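Local coordinates for transcription factor GAMBIF1 (Anopheles gambiae, PDB 1BVO), which binds DNA through this Rel specificity domain and, as a Dorsal homologue, probably activates transcription from specific regulatory sequences, at residues Y48-E62 with I138-E152. Residues are numbered along the deposited sequence; the frame is centred on the assembly and turned at random.
Sequences YRGRAVVVVSCVTKE and IDLNAVRLCFQVFLE
Strands 52-59 and 142-152 pair antiparallel from Ala-52 with Leu-151 to Val-59 with Arg-144, at the heart of the immunoglobulin-like Rel specificity domain, and show how a regular ladder is finished by side chains at both ends. Paired backbone bonds link Val-53 with Phe-150, Val-55 with Gln-148, Ser-57 with Cys-146 and Val-59 with Arg-144. On the face of Val-54 and Val-56, Val-56 CG2 lies 3.5 Å from Phe-147 CD1, the two side chains running alongside. The other face carries Val-55, whose CG2 meets the edge of the Phe-150 ring at CE2 (3.7 Å).

At one end Leu-151 CD1 sits over the centre of the Tyr-48 ring, a CH-pi contact 3.8 Å from the centroid. The ring of Tyr-48, swung away from its own backbone N (chi1 168°), also brings OH within 2.8 Å of Arg-51 O, a hydrogen bond in the carbonyl plane; Glu-152 N reaches that oxygen from above the plane. At the other end the extended Arg-144 chain grips Lys-61 O side-on through NE (2.8 Å) and NH2 (2.7 Å), the oxygen lying in the guanidinium plane. Beyond it, Lys-61 NZ and Asp-139 OD2 form a salt bridge, while Asp-139 N donates to the syn lone pair of Glu-62 OE2 (3.0 Å).

Strand 83-87 flanks 52-59 and strand 159-172 flanks 142-152, so both strands are interior to the sheet, 52-59 being its middle strand; Phe-97 packs against Phe-147, and Ile-138 leans on helix 107-120.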
loop_
_atom_site.group_PDB
_atom_site.type_symbol
_atom_site.label_atom_id
_atom_site.label_comp_id
_atom_site.label_asym_id
_atom_site.label_seq_id
_atom_site.Cartn_x
_atom_site.Cartn_y
_atom_site.Cartn_z
ATOM N N TYR C 48 -41.653 -4.604 23.131
ATOM C CA TYR C 48 -41.886 -5.912 22.531
ATOM C C TYR C 48 -41.044 -7.039 23.124
ATOM O O TYR C 48 -39.910 -6.830 23.570
ATOM C CB TYR C 48 -41.674 -5.817 21.005
ATOM C CG TYR C 48 -41.592 -7.123 20.228
ATOM C CD1 TYR C 48 -40.394 -7.837 20.155
ATOM C CD2 TYR C 48 -42.676 -7.596 19.486
ATOM C CE1 TYR C 48 -40.273 -8.970 19.359
ATOM C CE2 TYR C 48 -42.565 -8.738 18.684
ATOM C CZ TYR C 48 -41.358 -9.413 18.623
ATOM O OH TYR C 48 -41.220 -10.521 17.823
ATOM N N ARG C 49 -41.666 -8.217 23.200
ATOM C CA ARG C 49 -40.993 -9.414 23.674
ATOM C C ARG C 49 -41.308 -10.524 22.692
ATOM O O ARG C 49 -42.479 -10.820 22.425
ATOM C CB ARG C 49 -41.448 -9.821 25.071
ATOM C CG ARG C 49 -40.671 -11.043 25.592
ATOM C CD ARG C 49 -40.956 -11.340 27.039
ATOM N NE ARG C 49 -40.409 -10.313 27.920
ATOM C CZ ARG C 49 -41.036 -9.822 28.985
ATOM N NH1 ARG C 49 -42.245 -10.259 29.319
ATOM N NH2 ARG C 49 -40.433 -8.902 29.733
ATOM N N GLY C 50 -40.256 -11.117 22.147
ATOM C CA GLY C 50 -40.411 -12.177 21.186
ATOM C C GLY C 50 -39.113 -12.299 20.438
ATOM O O GLY C 50 -38.087 -11.787 20.870
ATOM N N ARG C 51 -39.153 -13.017 19.329
ATOM C CA ARG C 51 -37.991 -13.228 18.479
ATOM C C ARG C 51 -37.621 -11.905 17.836
ATOM O O ARG C 51 -38.516 -11.147 17.431
ATOM C CB ARG C 51 -38.327 -14.175 17.326
ATOM C CG ARG C 51 -38.950 -15.485 17.707
ATOM C CD ARG C 51 -37.961 -16.471 18.244
ATOM N NE ARG C 51 -36.875 -16.835 17.327
ATOM C CZ ARG C 51 -37.007 -17.478 16.167
ATOM N NH1 ARG C 51 -38.209 -17.821 15.715
ATOM N NH2 ARG C 51 -35.907 -17.900 15.533
ATOM N N ALA C 52 -36.324 -11.656 17.687
ATOM C CA ALA C 52 -35.862 -10.442 17.036
ATOM C C ALA C 52 -34.372 -10.461 16.829
ATOM O O ALA C 52 -33.597 -10.679 17.754
ATOM C CB ALA C 52 -36.266 -9.208 17.827
ATOM N N VAL C 53 -33.985 -10.244 15.585
ATOM C CA VAL C 53 -32.586 -10.235 15.242
ATOM C C VAL C 53 -32.113 -8.801 15.114
ATOM O O VAL C 53 -32.922 -7.858 15.126
ATOM C CB VAL C 53 -32.356 -11.016 13.945
ATOM C CG1 VAL C 53 -32.766 -12.462 14.153
ATOM C CG2 VAL C 53 -33.171 -10.402 12.812
ATOM N N VAL C 54 -30.804 -8.618 15.061
ATOM C CA VAL C 54 -30.244 -7.295 14.928
ATOM C C VAL C 54 -29.096 -7.340 13.944
ATOM O O VAL C 54 -28.310 -8.284 13.905
ATOM C CB VAL C 54 -29.755 -6.748 16.281
ATOM C CG1 VAL C 54 -28.454 -7.421 16.702
ATOM C CG2 VAL C 54 -29.582 -5.237 16.217
ATOM N N VAL C 55 -29.078 -6.340 13.080
ATOM C CA VAL C 55 -28.042 -6.187 12.078
ATOM C C VAL C 55 -27.247 -4.963 12.460
ATOM O O VAL C 55 -27.798 -3.866 12.642
ATOM C CB VAL C 55 -28.629 -5.932 10.687
ATOM C CG1 VAL C 55 -27.512 -5.652 9.683
ATOM C CG2 VAL C 55 -29.451 -7.122 10.246
ATOM N N VAL C 56 -25.949 -5.140 12.592
ATOM C CA VAL C 56 -25.082 -4.050 12.944
ATOM C C VAL C 56 -24.140 -3.847 11.769
ATOM O O VAL C 56 -23.675 -4.815 11.160
ATOM C CB VAL C 56 -24.266 -4.363 14.207
ATOM C CG1 VAL C 56 -23.482 -3.133 14.639
ATOM C CG2 VAL C 56 -25.181 -4.841 15.312
ATOM N N SER C 57 -23.961 -2.589 11.384
ATOM C CA SER C 57 -23.048 -2.247 10.303
ATOM C C SER C 57 -22.572 -0.825 10.540
ATOM O O SER C 57 -23.132 -0.104 11.370
ATOM C CB SER C 57 -23.701 -2.383 8.923
ATOM O OG SER C 57 -24.693 -1.402 8.692
ATOM N N CYS C 58 -21.495 -0.460 9.865
ATOM C CA CYS C 58 -20.912 0.860 9.980
ATOM C C CYS C 58 -21.580 1.859 9.057
ATOM O O CYS C 58 -21.732 1.607 7.853
ATOM C CB CYS C 58 -19.442 0.815 9.602
ATOM S SG CYS C 58 -18.369 0.031 10.789
ATOM N N VAL C 59 -21.958 3.000 9.603
ATOM C CA VAL C 59 -22.545 4.045 8.803
ATOM C C VAL C 59 -21.620 5.229 9.081
ATOM O O VAL C 59 -20.752 5.155 9.958
ATOM C CB VAL C 59 -23.980 4.335 9.219
ATOM C CG1 VAL C 59 -24.802 3.067 9.160
ATOM C CG2 VAL C 59 -24.017 4.954 10.595
ATOM N N THR C 60 -21.769 6.294 8.313
ATOM C CA THR C 60 -20.935 7.486 8.479
ATOM C C THR C 60 -21.281 8.280 9.763
ATOM O O THR C 60 -22.424 8.220 10.227
ATOM C CB THR C 60 -21.120 8.398 7.255
ATOM O OG1 THR C 60 -22.518 8.671 7.081
ATOM C CG2 THR C 60 -20.604 7.705 5.989
ATOM N N LYS C 61 -20.309 8.999 10.339
ATOM C CA LYS C 61 -20.566 9.836 11.532
ATOM C C LYS C 61 -21.541 10.892 11.054
ATOM O O LYS C 61 -22.361 11.449 11.791
ATOM C CB LYS C 61 -19.291 10.577 11.981
ATOM C CG LYS C 61 -18.340 10.986 10.838
ATOM C CD LYS C 61 -17.819 12.422 10.976
ATOM C CE LYS C 61 -16.317 12.477 10.784
ATOM N NZ LYS C 61 -15.845 13.326 9.655
ATOM N N GLU C 62 -21.283 11.185 9.794
ATOM C CA GLU C 62 -21.887 12.141 8.907
ATOM C C GLU C 62 -23.427 12.092 8.725
ATOM O O GLU C 62 -24.018 11.024 8.637
ATOM C CB GLU C 62 -21.107 11.999 7.555
ATOM C CG GLU C 62 -19.536 11.776 7.774
ATOM C CD GLU C 62 -18.696 11.309 6.567
ATOM O OE1 GLU C 62 -19.208 11.176 5.454
ATOM O OE2 GLU C 62 -17.490 11.071 6.749
ATOM N N ILE C 138 -15.543 10.448 2.198
ATOM C CA ILE C 138 -15.790 9.607 3.360
ATOM C C ILE C 138 -14.638 9.636 4.345
ATOM O O ILE C 138 -13.506 9.282 3.985
ATOM C CB ILE C 138 -16.015 8.164 2.918
ATOM C CG1 ILE C 138 -17.070 8.137 1.820
ATOM C CG2 ILE C 138 -16.424 7.295 4.102
ATOM C CD1 ILE C 138 -17.176 6.820 1.117
ATOM N N ASP C 139 -14.917 10.004 5.588
ATOM C CA ASP C 139 -13.875 10.040 6.594
ATOM C C ASP C 139 -13.555 8.628 7.093
ATOM O O ASP C 139 -14.328 8.010 7.841
ATOM C CB ASP C 139 -14.297 10.918 7.751
ATOM C CG ASP C 139 -13.235 10.994 8.852
ATOM O OD1 ASP C 139 -12.112 10.449 8.670
ATOM O OD2 ASP C 139 -13.518 11.607 9.897
ATOM N N LEU C 140 -12.384 8.125 6.712
ATOM C CA LEU C 140 -11.971 6.786 7.110
ATOM C C LEU C 140 -11.406 6.673 8.526
ATOM O O LEU C 140 -10.754 5.673 8.857
ATOM C CB LEU C 140 -10.975 6.218 6.104
ATOM C CG LEU C 140 -11.534 6.118 4.687
ATOM C CD1 LEU C 140 -10.523 5.461 3.789
ATOM C CD2 LEU C 140 -12.841 5.339 4.691
ATOM N N ASN C 141 -11.706 7.645 9.377
ATOM C CA ASN C 141 -11.227 7.614 10.750
ATOM C C ASN C 141 -12.319 7.683 11.779
ATOM O O ASN C 141 -12.058 7.796 12.978
ATOM C CB ASN C 141 -10.248 8.737 10.997
ATOM C CG ASN C 141 -8.835 8.281 10.844
ATOM O OD1 ASN C 141 -8.392 7.963 9.725
ATOM N ND2 ASN C 141 -8.113 8.194 11.975
ATOM N N ALA C 142 -13.551 7.612 11.310
ATOM C CA ALA C 142 -14.679 7.670 12.208
ATOM C C ALA C 142 -15.825 6.907 11.583
ATOM O O ALA C 142 -15.962 6.834 10.359
ATOM C CB ALA C 142 -15.073 9.104 12.468
ATOM N N VAL C 143 -16.624 6.317 12.458
ATOM C CA VAL C 143 -17.767 5.538 12.042
ATOM C C VAL C 143 -18.741 5.570 13.182
ATOM O O VAL C 143 -18.474 6.133 14.235
ATOM C CB VAL C 143 -17.420 4.034 11.910
ATOM C CG1 VAL C 143 -16.528 3.775 10.717
ATOM C CG2 VAL C 143 -16.739 3.561 13.195
ATOM N N ARG C 144 -19.884 4.965 12.958
ATOM C CA ARG C 144 -20.876 4.806 13.998
ATOM C C ARG C 144 -21.430 3.416 13.693
ATOM O O ARG C 144 -21.380 2.938 12.549
ATOM C CB ARG C 144 -22.002 5.814 13.893
ATOM C CG ARG C 144 -21.648 7.270 13.989
ATOM C CD ARG C 144 -22.965 8.030 13.873
ATOM N NE ARG C 144 -22.853 9.472 13.724
ATOM C CZ ARG C 144 -23.089 10.337 14.697
ATOM N NH1 ARG C 144 -23.452 9.909 15.898
ATOM N NH2 ARG C 144 -22.990 11.637 14.454
ATOM N N LEU C 145 -21.848 2.725 14.738
ATOM C CA LEU C 145 -22.412 1.400 14.589
ATOM C C LEU C 145 -23.887 1.625 14.338
ATOM O O LEU C 145 -24.522 2.469 14.992
ATOM C CB LEU C 145 -22.227 0.603 15.882
ATOM C CG LEU C 145 -20.768 0.377 16.275
ATOM C CD1 LEU C 145 -20.685 -0.258 17.647
ATOM C CD2 LEU C 145 -20.096 -0.480 15.227
ATOM N N CYS C 146 -24.436 0.904 13.377
ATOM C CA CYS C 146 -25.852 1.040 13.090
ATOM C C CYS C 146 -26.560 -0.236 13.525
ATOM O O CYS C 146 -26.134 -1.348 13.171
ATOM C CB CYS C 146 -26.101 1.274 11.616
ATOM S SG CYS C 146 -27.801 1.810 11.295
ATOM N N PHE C 147 -27.605 -0.087 14.333
ATOM C CA PHE C 147 -28.336 -1.246 14.807
ATOM C C PHE C 147 -29.713 -1.305 14.175
ATOM O O PHE C 147 -30.605 -0.552 14.544
ATOM C CB PHE C 147 -28.472 -1.218 16.330
ATOM C CG PHE C 147 -27.150 -1.165 17.064
ATOM C CD1 PHE C 147 -26.476 -2.328 17.390
ATOM C CD2 PHE C 147 -26.589 0.050 17.423
ATOM C CE1 PHE C 147 -25.251 -2.281 18.060
ATOM C CE2 PHE C 147 -25.375 0.113 18.087
ATOM C CZ PHE C 147 -24.702 -1.059 18.410
ATOM N N GLN C 148 -29.877 -2.160 13.178
ATOM C CA GLN C 148 -31.191 -2.301 12.569
ATOM C C GLN C 148 -31.823 -3.512 13.205
ATOM O O GLN C 148 -31.322 -4.637 13.036
ATOM C CB GLN C 148 -31.113 -2.565 11.089
ATOM C CG GLN C 148 -30.779 -1.397 10.254
ATOM C CD GLN C 148 -30.495 -1.864 8.889
ATOM O OE1 GLN C 148 -29.453 -2.497 8.645
ATOM N NE2 GLN C 148 -31.461 -1.681 7.995
ATOM N N VAL C 149 -32.914 -3.306 13.932
ATOM C CA VAL C 149 -33.583 -4.416 14.584
ATOM C C VAL C 149 -34.799 -4.853 13.776
ATOM O O VAL C 149 -35.499 -4.018 13.189
ATOM C CB VAL C 149 -33.965 -4.064 16.044
ATOM C CG1 VAL C 149 -35.097 -4.950 16.538
ATOM C CG2 VAL C 149 -32.755 -4.243 16.948
ATOM N N PHE C 150 -35.004 -6.168 13.700
ATOM C CA PHE C 150 -36.138 -6.735 12.982
ATOM C C PHE C 150 -36.897 -7.709 13.880
ATOM O O PHE C 150 -36.317 -8.658 14.437
ATOM C CB PHE C 150 -35.687 -7.503 11.735
ATOM C CG PHE C 150 -34.970 -6.678 10.707
ATOM C CD1 PHE C 150 -35.674 -5.877 9.804
ATOM C CD2 PHE C 150 -33.583 -6.735 10.602
ATOM C CE1 PHE C 150 -35.006 -5.162 8.802
ATOM C CE2 PHE C 150 -32.904 -6.019 9.610
ATOM C CZ PHE C 150 -33.620 -5.232 8.709
ATOM N N LEU C 151 -38.186 -7.452 14.046
ATOM C CA LEU C 151 -39.060 -8.303 14.832
ATOM C C LEU C 151 -39.534 -9.465 13.992
ATOM O O LEU C 151 -39.607 -9.348 12.766
ATOM C CB LEU C 151 -40.263 -7.499 15.273
ATOM C CG LEU C 151 -39.783 -6.253 15.990
ATOM C CD1 LEU C 151 -40.937 -5.664 16.742
ATOM C CD2 LEU C 151 -38.656 -6.622 16.951
ATOM N N GLU C 152 -39.821 -10.597 14.634
ATOM C CA GLU C 152 -40.330 -11.762 13.906
ATOM C C GLU C 152 -41.667 -11.246 13.358
ATOM O O GLU C 152 -42.316 -10.417 14.002
ATOM C CB GLU C 152 -40.549 -12.965 14.847
ATOM C CG GLU C 152 -40.776 -14.300 14.112
ATOM C CD GLU C 152 -41.186 -15.470 15.014
ATOM O OE1 GLU C 152 -41.682 -15.252 16.136
ATOM O OE2 GLU C 152 -41.042 -16.638 14.590
HETATM O O HOH W 1 -41.821 -13.853 18.398
HETATM O O HOH W 2 -27.080 -1.667 10.394
#